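Local atomic coordinates of 361aa long hypothetical D-aminopeptidase (Pyrococcus horikoshii, PDB entry 2DRH), a protein that is of unknown function but probably acts as an aminopeptidase of the DmpA-like S58 peptidase family. Residues G30-I35 with V155-R160; T99-I104 with N142-R147; I104-E109 with R147-E152. All coordinates share one frame; numbering follows the deposited sequence.

Contact 1: G30-I35 with V155-R160; sequences GHVTLI and VEAIKR
V32, A157 and R160 carry an α/β packing contact: helix 151-160 packs on one face of a four-stranded mixed sheet, over strand 28-36, which is an end strand of that sheet within this chain. Along the two short segments the axes come within 5.9 Å, and their N-to-C directions differ by 139°. G30, having no side chain, lets the backbones close up: its CA lies 3.4 Å from A157 O, a CA-H...O contact. Two residues on, V32 has CG1 anti to the backbone N (chi1 166°), which leaves CG2 beside the N and turned to the helix. This methyl meets A157 CB at 3.8 Å and also touches E156 CG. A157 in turn packs on V52 and A54 of strand 48-56, so the helix also rests on the second strand. R160, its chain extended from CG to NE, reaches along the strand's outer edge, the side turned away from strand 48-56. V32 CG2 lies over one face of its guanidinium. E156 OE2 takes a weak hydrogen bond from R160 NE, part of a salt bridge within the helix. One water accepts from both T33 N and R160 NH1. R160 NH1 also donates to H31 O at 2.8 Å, with the oxygen 18° out of the guanidinium plane.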
loop_
_atom_site.group_PDB
_atom_site.type_symbol
_atom_site.label_atom_id
_atom_site.label_comp_id
_atom_site.label_asym_id
_atom_site.label_seq_id
_atom_site.Cartn_x
_atom_site.Cartn_y
_atom_site.Cartn_z
ATOM N N GLY A 30 -28.909 -9.152 8.800
ATOM C CA GLY A 30 -29.842 -8.848 9.871
ATOM C C GLY A 30 -29.766 -7.380 10.254
ATOM O O GLY A 30 -28.691 -6.782 10.186
ATOM N N HIS A 31 -30.899 -6.806 10.660
ATOM C CA HIS A 31 -30.970 -5.393 11.042
ATOM C C HIS A 31 -31.563 -5.144 12.426
ATOM O O HIS A 31 -32.324 -5.951 12.956
ATOM C CB HIS A 31 -31.864 -4.598 10.083
ATOM C CG HIS A 31 -31.408 -4.587 8.660
ATOM N ND1 HIS A 31 -30.158 -4.149 8.279
ATOM C CD2 HIS A 31 -32.078 -4.852 7.514
ATOM C CE1 HIS A 31 -30.081 -4.136 6.961
ATOM N NE2 HIS A 31 -31.234 -4.557 6.473
ATOM N N VAL A 32 -31.218 -3.985 12.975
ATOM C CA VAL A 32 -31.747 -3.502 14.241
ATOM C C VAL A 32 -31.890 -2.009 13.964
ATOM O O VAL A 32 -30.898 -1.318 13.692
ATOM C CB VAL A 32 -30.792 -3.756 15.426
ATOM C CG1 VAL A 32 -31.236 -2.935 16.646
ATOM C CG2 VAL A 32 -30.809 -5.236 15.780
ATOM N N THR A 33 -33.133 -1.532 13.993
ATOM C CA THR A 33 -33.445 -0.138 13.690
ATOM C C THR A 33 -33.830 0.639 14.937
ATOM O O THR A 33 -34.655 0.184 15.721
ATOM C CB THR A 33 -34.597 -0.060 12.662
ATOM O OG1 THR A 33 -34.253 -0.843 11.511
ATOM C CG2 THR A 33 -34.848 1.386 12.226
ATOM N N LEU A 34 -33.230 1.814 15.107
ATOM C CA LEU A 34 -33.489 2.650 16.275
ATOM C C LEU A 34 -34.018 4.027 15.909
ATOM O O LEU A 34 -33.272 4.894 15.444
ATOM C CB LEU A 34 -32.208 2.801 17.093
ATOM C CG LEU A 34 -31.601 1.461 17.488
ATOM C CD1 LEU A 34 -30.233 1.668 18.123
ATOM C CD2 LEU A 34 -32.569 0.743 18.435
ATOM N N ILE A 35 -35.313 4.217 16.131
ATOM C CA ILE A 35 -35.976 5.475 15.835
ATOM C C ILE A 35 -36.770 5.912 17.059
ATOM O O ILE A 35 -37.605 5.160 17.567
ATOM C CB ILE A 35 -36.926 5.321 14.630
ATOM C CG1 ILE A 35 -36.136 4.796 13.423
ATOM C CG2 ILE A 35 -37.601 6.664 14.313
ATOM C CD1 ILE A 35 -36.934 4.734 12.127
ATOM N N VAL A 155 -25.611 -8.137 18.984
ATOM C CA VAL A 155 -25.889 -9.561 19.090
ATOM C C VAL A 155 -27.235 -9.869 18.432
ATOM O O VAL A 155 -27.383 -10.882 17.747
ATOM C CB VAL A 155 -25.928 -10.019 20.568
ATOM C CG1 VAL A 155 -26.298 -11.507 20.646
ATOM C CG2 VAL A 155 -24.561 -9.778 21.227
ATOM N N GLU A 156 -28.206 -8.981 18.634
ATOM C CA GLU A 156 -29.537 -9.150 18.062
ATOM C C GLU A 156 -29.487 -9.113 16.536
ATOM O O GLU A 156 -30.090 -9.959 15.864
ATOM C CB GLU A 156 -30.478 -8.052 18.587
ATOM C CG GLU A 156 -31.931 -8.149 18.132
ATOM C CD GLU A 156 -32.581 -9.498 18.449
ATOM O OE1 GLU A 156 -32.427 -9.996 19.584
ATOM O OE2 GLU A 156 -33.263 -10.058 17.563
ATOM N N ALA A 157 -28.768 -8.135 15.989
ATOM C CA ALA A 157 -28.647 -8.004 14.538
ATOM C C ALA A 157 -28.070 -9.285 13.941
ATOM O O ALA A 157 -28.489 -9.720 12.867
ATOM C CB ALA A 157 -27.759 -6.807 14.178
ATOM N N ILE A 158 -27.115 -9.889 14.645
ATOM C CA ILE A 158 -26.492 -11.119 14.172
ATOM C C ILE A 158 -27.470 -12.294 14.209
ATOM O O ILE A 158 -27.479 -13.124 13.309
ATOM C CB ILE A 158 -25.247 -11.473 15.021
ATOM C CG1 ILE A 158 -24.221 -10.335 14.929
ATOM C CG2 ILE A 158 -24.643 -12.793 14.541
ATOM C CD1 ILE A 158 -22.995 -10.537 15.785
ATOM N N LYS A 159 -28.302 -12.356 15.242
ATOM C CA LYS A 159 -29.263 -13.448 15.362
ATOM C C LYS A 159 -30.511 -13.272 14.491
ATOM O O LYS A 159 -31.294 -14.208 14.324
ATOM C CB LYS A 159 -29.639 -13.642 16.835
ATOM C CG LYS A 159 -28.454 -14.136 17.668
ATOM C CD LYS A 159 -28.781 -14.270 19.147
ATOM C CE LYS A 159 -27.595 -14.843 19.909
ATOM N NZ LYS A 159 -27.868 -14.966 21.370
ATOM N N ARG A 160 -30.684 -12.080 13.925
ATOM C CA ARG A 160 -31.819 -11.803 13.045
ATOM C C ARG A 160 -31.398 -11.993 11.585
ATOM O O ARG A 160 -32.235 -11.984 10.683
ATOM C CB ARG A 160 -32.301 -10.359 13.199
ATOM C CG ARG A 160 -33.047 -10.000 14.477
ATOM C CD ARG A 160 -33.461 -8.526 14.395
ATOM N NE ARG A 160 -34.270 -8.071 15.524
ATOM C CZ ARG A 160 -34.711 -6.823 15.669
ATOM N NH1 ARG A 160 -34.422 -5.904 14.758
ATOM N NH2 ARG A 160 -35.434 -6.487 16.728
HETATM O O HOH W 1 -35.293 -3.227 14.995
#

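Contact 2: T99-I104 with N142-R147; sequences TNTLSI and NDIRGR
L102 and I144 pack two connecting pieces of chain together. One is the turn that leads from strand 96-100 into helix 104-118. The other is the loop between strand 132-136 and helix 151-160. The apolar part of the contact is L102 against I144, with L102 CB 3.9 Å from I144 CG1. L102 CD2 reaches further, to the carbonyl of I144, and lies 3.6 Å from I144 O. I144 points CG1 anti to its backbone N (chi1 -161°), which sends the ethyl arm across the turn. Its CD1 ends near T101 CB, 4.1 Å away. The side chains of N100 and I144 run alongside each other, pointing opposite ways, and N100 OD1 comes within 3.5 Å of I144 CG1. The turn and the loop follow the two parallel neighbours of the four-stranded sheet, 96-100 and 132-136, so the contact joins the segments that follow these two strands. A water adds a polar bridge: it donates to N100 OD1 at 2.7 Å and to I144 O at 2.8 Å. N100 ND2 is hydrogen-bonded to T50 OG1 of strand 48-56. Replacing I144 by an alanine would probably open a gap beside L102 CB, T101 CB and the N100 amide. R147 flanks the turn with its aliphatic part, CG lying 3.6 Å from L102 O. The chain then bends at chi2 and chi3, and its guanidinium forms salt bridges with D113 and E109 of the second subunit.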
loop_
_atom_site.group_PDB
_atom_site.type_symbol
_atom_site.label_atom_id
_atom_site.label_comp_id
_atom_site.label_asym_id
_atom_site.label_seq_id
_atom_site.Cartn_x
_atom_site.Cartn_y
_atom_site.Cartn_z
ATOM N N THR A 99 -22.436 0.321 11.462
ATOM C CA THR A 99 -23.157 1.187 12.384
ATOM C C THR A 99 -22.694 2.631 12.189
ATOM O O THR A 99 -22.048 2.939 11.194
ATOM C CB THR A 99 -22.951 0.758 13.846
ATOM O OG1 THR A 99 -23.849 1.501 14.677
ATOM C CG2 THR A 99 -21.505 0.992 14.298
ATOM N N ASN A 100 -23.033 3.525 13.112
ATOM C CA ASN A 100 -22.616 4.912 12.939
ATOM C C ASN A 100 -21.188 5.119 13.434
ATOM O O ASN A 100 -20.674 4.349 14.255
ATOM C CB ASN A 100 -23.587 5.877 13.639
ATOM C CG ASN A 100 -23.510 5.804 15.150
ATOM O OD1 ASN A 100 -22.526 6.229 15.757
ATOM N ND2 ASN A 100 -24.555 5.262 15.769
ATOM N N THR A 101 -20.552 6.167 12.931
ATOM C CA THR A 101 -19.169 6.470 13.282
ATOM C C THR A 101 -18.810 6.383 14.759
ATOM O O THR A 101 -17.833 5.726 15.120
ATOM C CB THR A 101 -18.766 7.870 12.785
ATOM O OG1 THR A 101 -19.177 8.023 11.424
ATOM C CG2 THR A 101 -17.236 8.051 12.869
ATOM N N LEU A 102 -19.588 7.041 15.614
ATOM C CA LEU A 102 -19.290 7.048 17.040
ATOM C C LEU A 102 -19.705 5.811 17.823
ATOM O O LEU A 102 -19.415 5.715 19.012
ATOM C CB LEU A 102 -19.885 8.299 17.688
ATOM C CG LEU A 102 -19.017 9.569 17.700
ATOM C CD1 LEU A 102 -18.271 9.727 16.400
ATOM C CD2 LEU A 102 -19.902 10.774 17.964
ATOM N N SER A 103 -20.372 4.863 17.169
ATOM C CA SER A 103 -20.787 3.627 17.846
ATOM C C SER A 103 -19.849 2.450 17.559
ATOM O O SER A 103 -20.113 1.326 17.998
ATOM C CB SER A 103 -22.206 3.224 17.425
ATOM O OG SER A 103 -23.187 4.126 17.908
ATOM N N ILE A 104 -18.753 2.688 16.839
ATOM C CA ILE A 104 -17.847 1.589 16.514
ATOM C C ILE A 104 -17.299 0.885 17.752
ATOM O O ILE A 104 -17.091 -0.334 17.740
ATOM C CB ILE A 104 -16.656 2.040 15.631
ATOM C CG1 ILE A 104 -15.814 3.086 16.360
ATOM C CG2 ILE A 104 -17.175 2.565 14.295
ATOM C CD1 ILE A 104 -14.468 3.340 15.701
ATOM N N ASN A 142 -29.257 11.963 13.003
ATOM C CA ASN A 142 -29.118 11.291 14.291
ATOM C C ASN A 142 -28.288 11.984 15.359
ATOM O O ASN A 142 -27.331 12.697 15.060
ATOM C CB ASN A 142 -28.558 9.881 14.064
ATOM C CG ASN A 142 -28.346 9.117 15.355
ATOM O OD1 ASN A 142 -29.261 8.984 16.168
ATOM N ND2 ASN A 142 -27.136 8.604 15.551
ATOM N N ASP A 143 -28.681 11.770 16.613
ATOM C CA ASP A 143 -27.954 12.305 17.752
ATOM C C ASP A 143 -26.784 11.344 17.910
ATOM O O ASP A 143 -26.788 10.466 18.776
ATOM C CB ASP A 143 -28.821 12.288 19.021
ATOM C CG ASP A 143 -28.001 12.503 20.289
ATOM O OD1 ASP A 143 -27.133 13.404 20.289
ATOM O OD2 ASP A 143 -28.222 11.778 21.287
ATOM N N ILE A 144 -25.787 11.507 17.053
ATOM C CA ILE A 144 -24.621 10.637 17.072
ATOM C C ILE A 144 -23.783 10.745 18.351
ATOM O O ILE A 144 -23.218 9.758 18.808
ATOM C CB ILE A 144 -23.747 10.900 15.827
ATOM C CG1 ILE A 144 -22.814 9.711 15.588
ATOM C CG2 ILE A 144 -22.966 12.206 15.992
ATOM C CD1 ILE A 144 -22.205 9.704 14.203
ATOM N N ARG A 145 -23.704 11.938 18.934
ATOM C CA ARG A 145 -22.939 12.119 20.162
ATOM C C ARG A 145 -23.511 11.255 21.292
ATOM O O ARG A 145 -22.793 10.887 22.217
ATOM C CB ARG A 145 -22.958 13.589 20.602
ATOM C CG ARG A 145 -22.197 14.553 19.694
ATOM C CD ARG A 145 -22.376 16.004 20.169
ATOM N NE ARG A 145 -21.876 16.198 21.526
ATOM C CZ ARG A 145 -20.596 16.397 21.835
ATOM N NH1 ARG A 145 -19.676 16.442 20.880
ATOM N NH2 ARG A 145 -20.234 16.527 23.103
ATOM N N GLY A 146 -24.799 10.935 21.212
ATOM C CA GLY A 146 -25.436 10.135 22.249
ATOM C C GLY A 146 -25.154 8.638 22.274
ATOM O O GLY A 146 -25.495 7.973 23.252
ATOM N N ARG A 147 -24.550 8.100 21.219
ATOM C CA ARG A 147 -24.228 6.671 21.170
ATOM C C ARG A 147 -25.410 5.834 21.640
ATOM O O ARG A 147 -25.366 5.197 22.692
ATOM C CB ARG A 147 -22.995 6.372 22.031
ATOM C CG ARG A 147 -21.711 6.976 21.468
ATOM C CD ARG A 147 -20.886 7.670 22.545
ATOM N NE ARG A 147 -19.734 6.878 22.951
ATOM C CZ ARG A 147 -18.877 7.237 23.899
ATOM N NH1 ARG A 147 -19.034 8.384 24.556
ATOM N NH2 ARG A 147 -17.849 6.452 24.180
HETATM O O HOH W 2 -23.748 7.187 17.972
#

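Contact 3: I104-E109 with R147-E152; sequences IGTAVE and RHVKRE
T106 drives its methyl into the backbone of 147-152. T106 CG2 lies 3.3 Å from V149 O and 3.5 Å from R151 N, so it touches the main chain on both sides of K150. The torsion of T106 sets this up: OG1 sits beside the backbone N (chi1 -52°) and CG2 swings anti to it. One turn further along helix 104-118, E109 meets R151. E109 CB lies over the centre of one face of the R151 guanidinium, 4.0 Å from R151 CZ. The carboxylate of E109 is not in a salt bridge with this arginine. E109 OE2 is 4.3 Å from R151 NH1 and lies well out of the guanidinium plane. A water links them instead: it sits in plane at the edge of the guanidinium, accepts from R151 NH1 at 3.2 Å and donates to E109 OE2 at 3.3 Å.

Second-shell contacts help position these groups. R151 NH2 forms a salt bridge with D113, one turn beyond E109 on the same helix. V149 is packed against strands 96-100 and 48-56, which seats the backbone that T106 touches. K150 points away and salt-bridges E152, its NZ 2.6 Å from E152 OE1, on the syn side of the carboxylate.

T106 OG1 and the E109 carboxylate turn to the second subunit. T106 OG1 bonds E109 OE2 of that subunit, and the reverse pair also forms. E109 OE1 forms its salt bridge with R147 of the second subunit. The methyl of T106 thus serves packing within the chain while its hydroxyl serves the subunit interface. The buried E109 charge is probably balanced mainly across that interface, with R151 adding a weaker, water-mediated attraction.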
loop_
_atom_site.group_PDB
_atom_site.type_symbol
_atom_site.label_atom_id
_atom_site.label_comp_id
_atom_site.label_asym_id
_atom_site.label_seq_id
_atom_site.Cartn_x
_atom_site.Cartn_y
_atom_site.Cartn_z
ATOM N N ILE A 104 -18.753 2.688 16.839
ATOM C CA ILE A 104 -17.847 1.589 16.514
ATOM C C ILE A 104 -17.299 0.885 17.752
ATOM O O ILE A 104 -17.091 -0.334 17.740
ATOM C CB ILE A 104 -16.656 2.040 15.631
ATOM C CG1 ILE A 104 -15.814 3.086 16.360
ATOM C CG2 ILE A 104 -17.175 2.565 14.295
ATOM C CD1 ILE A 104 -14.468 3.340 15.701
ATOM N N GLY A 105 -17.070 1.646 18.818
ATOM C CA GLY A 105 -16.565 1.049 20.037
ATOM C C GLY A 105 -17.614 0.120 20.620
ATOM O O GLY A 105 -17.308 -0.996 21.052
ATOM N N THR A 106 -18.862 0.583 20.624
ATOM C CA THR A 106 -19.960 -0.213 21.154
ATOM C C THR A 106 -20.133 -1.470 20.304
ATOM O O THR A 106 -20.366 -2.557 20.826
ATOM C CB THR A 106 -21.284 0.571 21.123
ATOM O OG1 THR A 106 -21.105 1.843 21.760
ATOM C CG2 THR A 106 -22.378 -0.211 21.843
ATOM N N ALA A 107 -20.019 -1.303 18.990
ATOM C CA ALA A 107 -20.170 -2.405 18.049
ATOM C C ALA A 107 -19.135 -3.480 18.332
ATOM O O ALA A 107 -19.442 -4.668 18.320
ATOM C CB ALA A 107 -20.031 -1.893 16.616
ATOM N N VAL A 108 -17.901 -3.056 18.581
ATOM C CA VAL A 108 -16.836 -3.992 18.899
ATOM C C VAL A 108 -17.192 -4.745 20.186
ATOM O O VAL A 108 -17.046 -5.971 20.268
ATOM C CB VAL A 108 -15.491 -3.253 19.086
ATOM C CG1 VAL A 108 -14.477 -4.152 19.798
ATOM C CG2 VAL A 108 -14.951 -2.828 17.728
ATOM N N GLU A 109 -17.666 -4.013 21.187
ATOM C CA GLU A 109 -18.036 -4.637 22.449
ATOM C C GLU A 109 -19.101 -5.713 22.226
ATOM O O GLU A 109 -18.958 -6.839 22.696
ATOM C CB GLU A 109 -18.557 -3.583 23.423
ATOM C CG GLU A 109 -17.505 -2.585 23.890
ATOM C CD GLU A 109 -16.582 -3.155 24.953
ATOM O OE1 GLU A 109 -16.061 -4.271 24.759
ATOM O OE2 GLU A 109 -16.366 -2.478 25.982
ATOM N N ARG A 147 -24.550 8.100 21.219
ATOM C CA ARG A 147 -24.228 6.671 21.170
ATOM C C ARG A 147 -25.410 5.834 21.640
ATOM O O ARG A 147 -25.366 5.197 22.692
ATOM C CB ARG A 147 -22.995 6.372 22.031
ATOM C CG ARG A 147 -21.711 6.976 21.468
ATOM C CD ARG A 147 -20.886 7.670 22.545
ATOM N NE ARG A 147 -19.734 6.878 22.951
ATOM C CZ ARG A 147 -18.877 7.237 23.899
ATOM N NH1 ARG A 147 -19.034 8.384 24.556
ATOM N NH2 ARG A 147 -17.849 6.452 24.180
ATOM N N HIS A 148 -26.470 5.829 20.843
ATOM C CA HIS A 148 -27.679 5.101 21.201
ATOM C C HIS A 148 -27.620 3.611 20.885
ATOM O O HIS A 148 -28.407 2.826 21.413
ATOM C CB HIS A 148 -28.877 5.782 20.533
ATOM C CG HIS A 148 -29.018 7.217 20.928
ATOM N ND1 HIS A 148 -29.310 7.605 22.220
ATOM C CD2 HIS A 148 -28.804 8.360 20.234
ATOM C CE1 HIS A 148 -29.266 8.921 22.304
ATOM N NE2 HIS A 148 -28.960 9.404 21.113
ATOM N N VAL A 149 -26.679 3.220 20.034
ATOM C CA VAL A 149 -26.516 1.811 19.709
ATOM C C VAL A 149 -26.037 1.120 20.978
ATOM O O VAL A 149 -25.124 1.609 21.643
ATOM C CB VAL A 149 -25.444 1.592 18.631
ATOM C CG1 VAL A 149 -25.101 0.114 18.544
ATOM C CG2 VAL A 149 -25.935 2.109 17.291
ATOM N N LYS A 150 -26.652 -0.008 21.320
ATOM C CA LYS A 150 -26.245 -0.747 22.506
ATOM C C LYS A 150 -25.594 -2.057 22.086
ATOM O O LYS A 150 -25.909 -2.606 21.026
ATOM C CB LYS A 150 -27.443 -1.033 23.415
ATOM C CG LYS A 150 -28.115 0.211 23.976
ATOM C CD LYS A 150 -29.135 -0.142 25.056
ATOM C CE LYS A 150 -28.465 -0.423 26.404
ATOM N NZ LYS A 150 -27.402 -1.477 26.343
ATOM N N ARG A 151 -24.686 -2.554 22.917
ATOM C CA ARG A 151 -24.002 -3.795 22.619
ATOM C C ARG A 151 -24.967 -4.935 22.287
ATOM O O ARG A 151 -24.704 -5.708 21.371
ATOM C CB ARG A 151 -23.080 -4.183 23.783
ATOM C CG ARG A 151 -23.742 -4.278 25.147
ATOM C CD ARG A 151 -22.685 -4.245 26.243
ATOM N NE ARG A 151 -21.660 -5.268 26.046
ATOM C CZ ARG A 151 -20.437 -5.208 26.566
ATOM N NH1 ARG A 151 -20.081 -4.168 27.317
ATOM N NH2 ARG A 151 -19.569 -6.186 26.333
ATOM N N GLU A 152 -26.086 -5.027 23.004
ATOM C CA GLU A 152 -27.059 -6.094 22.749
ATOM C C GLU A 152 -27.621 -5.990 21.339
ATOM O O GLU A 152 -28.027 -6.997 20.750
ATOM C CB GLU A 152 -28.247 -6.044 23.718
ATOM C CG GLU A 152 -27.921 -5.820 25.170
ATOM C CD GLU A 152 -27.805 -4.349 25.505
ATOM O OE1 GLU A 152 -26.793 -3.729 25.128
ATOM O OE2 GLU A 152 -28.739 -3.807 26.133
HETATM O O HOH W 3 -17.138 -4.433 28.504
#

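Contacts 1 and 2 both reach the four-stranded sheet, and contact 3 touches each of them. Contacts 2 and 3 are the nearest pair, with centres about 9 Å apart. They share I104 and R147, and both touch the second subunit. V149 of contact 3 fits against contact 2, its CG2 lying 3.5 Å from S103 OG. D143 OD2 and H148 NE2 probably form a hydrogen bond between the two. Contact 1 holds the far end of helix 151-160, whose start belongs to contact 3. Their centres are about 12 Å apart, and L34 CD1 packs 4.0 Å from V149 CA. Contacts 1 and 2 do not touch, with nearest atoms about 6 Å apart.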